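Local coordinates for putative Acetyltransferase from the GNAT family (PDB 3EC4), which probably acts as an acyltransferase of the GNAT family, moving an acyl group onto a substrate that is not identified, at residues 23-35 with 42-54. Numbering follows the deposited sequence.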
# COMPACT_ATOMS: atom_id res chain seq x y z
N LEU A 23 0.06 -5.45 14.17
CA LEU A 23 0.44 -6.19 12.96
C LEU A 23 1.93 -6.54 12.88
O LEU A 23 2.34 -7.23 11.94
CB LEU A 23 0.02 -5.40 11.71
CG LEU A 23 -1.46 -4.96 11.61
CD1 LEU A 23 -1.77 -4.25 10.26
CD2 LEU A 23 -2.40 -6.17 11.83
N ASP A 24 2.74 -6.07 13.81
CA ASP A 24 4.19 -6.31 13.77
C ASP A 24 4.42 -7.72 14.37
O ASP A 24 3.97 -8.02 15.49
CB ASP A 24 4.93 -5.21 14.55
CG ASP A 24 6.44 -5.38 14.56
OD1 ASP A 24 6.99 -6.22 13.83
OD2 ASP A 24 7.08 -4.68 15.37
N VAL A 25 5.13 -8.58 13.65
CA VAL A 25 5.43 -9.91 14.16
C VAL A 25 6.90 -10.09 14.62
O VAL A 25 7.27 -11.16 15.10
CB VAL A 25 5.01 -11.03 13.14
CG1 VAL A 25 3.45 -11.04 12.98
CG2 VAL A 25 5.80 -10.87 11.78
N ALA A 26 7.72 -9.05 14.47
CA ALA A 26 9.12 -9.07 14.84
C ALA A 26 9.26 -8.44 16.22
O ALA A 26 8.26 -8.29 16.97
CB ALA A 26 9.97 -8.31 13.78
N SER A 27 10.49 -8.11 16.59
CA SER A 27 10.77 -7.56 17.91
C SER A 27 12.02 -6.74 17.81
O SER A 27 12.78 -6.88 16.86
CB SER A 27 10.97 -8.68 18.94
OG SER A 27 12.01 -9.56 18.50
N GLY A 28 12.22 -5.89 18.81
CA GLY A 28 13.46 -5.17 18.98
C GLY A 28 13.65 -4.14 17.91
O GLY A 28 12.78 -3.30 17.68
N ASN A 29 14.79 -4.21 17.22
CA ASN A 29 15.09 -3.24 16.19
C ASN A 29 14.66 -3.66 14.80
O ASN A 29 15.07 -3.04 13.80
CB ASN A 29 16.60 -2.92 16.16
CG ASN A 29 16.97 -1.83 17.14
OD1 ASN A 29 16.10 -1.08 17.63
ND2 ASN A 29 18.27 -1.71 17.42
N LEU A 30 13.82 -4.69 14.72
CA LEU A 30 13.22 -5.08 13.46
C LEU A 30 11.73 -5.01 13.58
O LEU A 30 11.17 -5.33 14.63
CB LEU A 30 13.65 -6.52 13.06
CG LEU A 30 15.16 -6.68 12.76
CD1 LEU A 30 15.53 -8.15 12.52
CD2 LEU A 30 15.65 -5.81 11.60
N ARG A 31 11.10 -4.56 12.52
CA ARG A 31 9.64 -4.59 12.41
C ARG A 31 9.26 -5.29 11.13
O ARG A 31 9.80 -5.00 10.05
CB ARG A 31 9.03 -3.18 12.46
CG ARG A 31 9.30 -2.51 13.80
CD ARG A 31 8.83 -1.08 13.91
NE ARG A 31 9.35 -0.51 15.17
CZ ARG A 31 9.32 0.77 15.49
NH1 ARG A 31 8.77 1.67 14.66
NH2 ARG A 31 9.83 1.17 16.65
N ARG A 32 8.33 -6.24 11.26
CA ARG A 32 7.88 -7.06 10.13
C ARG A 32 6.38 -7.17 10.13
O ARG A 32 5.78 -7.51 11.13
CB ARG A 32 8.52 -8.45 10.26
CG ARG A 32 7.99 -9.55 9.32
CD ARG A 32 8.43 -9.25 7.91
NE ARG A 32 8.27 -10.34 6.90
CZ ARG A 32 7.23 -10.46 6.06
NH1 ARG A 32 6.15 -9.65 6.14
NH2 ARG A 32 7.25 -11.42 5.14
N LEU A 33 5.76 -6.77 9.03
CA LEU A 33 4.32 -6.88 8.92
C LEU A 33 3.96 -8.37 8.96
O LEU A 33 4.63 -9.23 8.35
CB LEU A 33 3.84 -6.20 7.62
CG LEU A 33 2.37 -6.27 7.21
CD1 LEU A 33 1.48 -5.57 8.19
CD2 LEU A 33 2.22 -5.76 5.76
N ASP A 34 2.89 -8.68 9.67
CA ASP A 34 2.33 -10.02 9.62
C ASP A 34 2.24 -10.41 8.13
O ASP A 34 1.61 -9.72 7.36
CB ASP A 34 0.97 -9.98 10.27
CG ASP A 34 0.27 -11.32 10.29
OD1 ASP A 34 0.61 -12.23 9.50
OD2 ASP A 34 -0.67 -11.41 11.08
N PRO A 35 2.91 -11.51 7.72
CA PRO A 35 2.83 -11.97 6.33
C PRO A 35 1.43 -12.21 5.75
O PRO A 35 1.29 -12.19 4.50
CB PRO A 35 3.61 -13.28 6.35
CG PRO A 35 4.53 -13.14 7.51
CD PRO A 35 3.84 -12.32 8.51
N ALA A 42 11.06 -3.32 8.07
CA ALA A 42 11.90 -2.16 8.28
C ALA A 42 12.84 -2.44 9.45
O ALA A 42 12.51 -3.23 10.37
CB ALA A 42 11.05 -0.90 8.55
N ALA A 43 13.99 -1.79 9.42
CA ALA A 43 15.01 -1.92 10.49
C ALA A 43 15.31 -0.56 11.14
O ALA A 43 15.22 0.50 10.50
CB ALA A 43 16.31 -2.52 9.91
N ALA A 44 15.71 -0.59 12.41
CA ALA A 44 16.16 0.63 13.06
C ALA A 44 17.38 1.12 12.31
O ALA A 44 18.11 0.32 11.76
CB ALA A 44 16.53 0.36 14.55
N PRO A 45 17.60 2.44 12.28
CA PRO A 45 18.87 2.90 11.71
C PRO A 45 20.05 2.19 12.39
O PRO A 45 20.07 2.05 13.61
CB PRO A 45 18.88 4.39 12.04
CG PRO A 45 17.48 4.77 12.27
CD PRO A 45 16.83 3.54 12.86
N GLY A 46 21.00 1.70 11.61
CA GLY A 46 22.14 0.96 12.14
C GLY A 46 21.94 -0.54 12.30
O GLY A 46 22.92 -1.28 12.39
N ALA A 47 20.69 -0.99 12.32
CA ALA A 47 20.35 -2.39 12.60
C ALA A 47 19.95 -3.22 11.36
O ALA A 47 19.36 -4.30 11.48
CB ALA A 47 19.23 -2.39 13.61
N GLU A 48 20.30 -2.72 10.19
CA GLU A 48 19.95 -3.32 8.88
C GLU A 48 20.50 -4.75 8.70
O GLU A 48 19.87 -5.57 8.04
CB GLU A 48 20.43 -2.42 7.73
CG GLU A 48 19.82 -1.00 7.73
CD GLU A 48 20.58 0.01 8.57
OE1 GLU A 48 21.67 -0.32 9.11
OE2 GLU A 48 20.05 1.16 8.71
N ALA A 49 21.60 -5.10 9.37
CA ALA A 49 22.11 -6.47 9.28
C ALA A 49 21.05 -7.49 9.68
O ALA A 49 20.98 -8.60 9.13
CB ALA A 49 23.40 -6.66 10.13
N GLY A 50 20.21 -7.12 10.63
CA GLY A 50 19.14 -7.99 11.11
C GLY A 50 18.06 -8.34 10.10
O GLY A 50 17.28 -9.25 10.34
N LEU A 51 18.00 -7.60 8.99
CA LEU A 51 16.99 -7.87 7.96
C LEU A 51 17.14 -9.28 7.41
O LEU A 51 16.16 -9.91 7.08
CB LEU A 51 17.06 -6.85 6.82
CG LEU A 51 16.56 -5.42 7.09
CD1 LEU A 51 16.99 -4.50 5.92
CD2 LEU A 51 15.03 -5.38 7.35
N ALA A 52 18.38 -9.79 7.37
CA ALA A 52 18.64 -11.13 6.87
C ALA A 52 17.94 -12.17 7.74
O ALA A 52 17.46 -13.19 7.24
CB ALA A 52 20.14 -11.40 6.76
N SER A 53 17.84 -11.89 9.03
CA SER A 53 17.20 -12.79 9.98
C SER A 53 15.70 -12.95 9.70
O SER A 53 15.12 -13.92 10.14
CB SER A 53 17.46 -12.33 11.45
OG SER A 53 16.69 -11.19 11.78
N LEU A 54 15.09 -12.03 8.93
CA LEU A 54 13.68 -12.15 8.53
C LEU A 54 13.50 -13.01 7.29
O LEU A 54 12.36 -13.23 6.87
CB LEU A 54 13.07 -10.77 8.25
CG LEU A 54 13.18 -9.66 9.30
CD1 LEU A 54 12.76 -8.27 8.73
CD2 LEU A 54 12.33 -10.04 10.49
O HOH W 1 10.02 -12.54 7.01
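L30 and A43 form the non-hydrogen-bonded pair of a small antiparallel beta hairpin, strands 30-32 and 41-43, a two-stranded sheet separate from the large mixed sheet of the chain. At the neighbouring pair R31 and A42 bond each other twice, R31 N to A42 O at 2.9 Å and nearly straight (171°), A42 N back to R31 O. A44 N adds a third bond, to N29 O, just past the strand. From CB, the L30 side chain reaches over A43 to the helically wound residues 48-53. Its CG lies beside its own backbone N, opposite the carbonyl carbon (chi1 -66°), which carries the fork across to those residues. CG is 4.1 Å from G50 O; CD2 rests on A43 CB at 3.8 Å and also nears L51 CD2; CD1 lies against G50 O and S53 OG and meets L54 CD2 at 4.2 Å. Cutting L30 back to an alanine is likely to open a gap between A43 and residues 50-54, with L54 CD2 robbed of an apolar neighbour. On the other face of the hairpin, R31 turns to helix 11-17, where it makes a cation-pi contact with W13 and its NH1 bonds W13 O. Beyond L30, N29 lays its amide against A44, CG 3.4 Å from A44 CB. At the far end R32 CB touches L54 CD2, R32 NH1 bonds G38 O, and a water accepts from R32 NE at 2.8 Å.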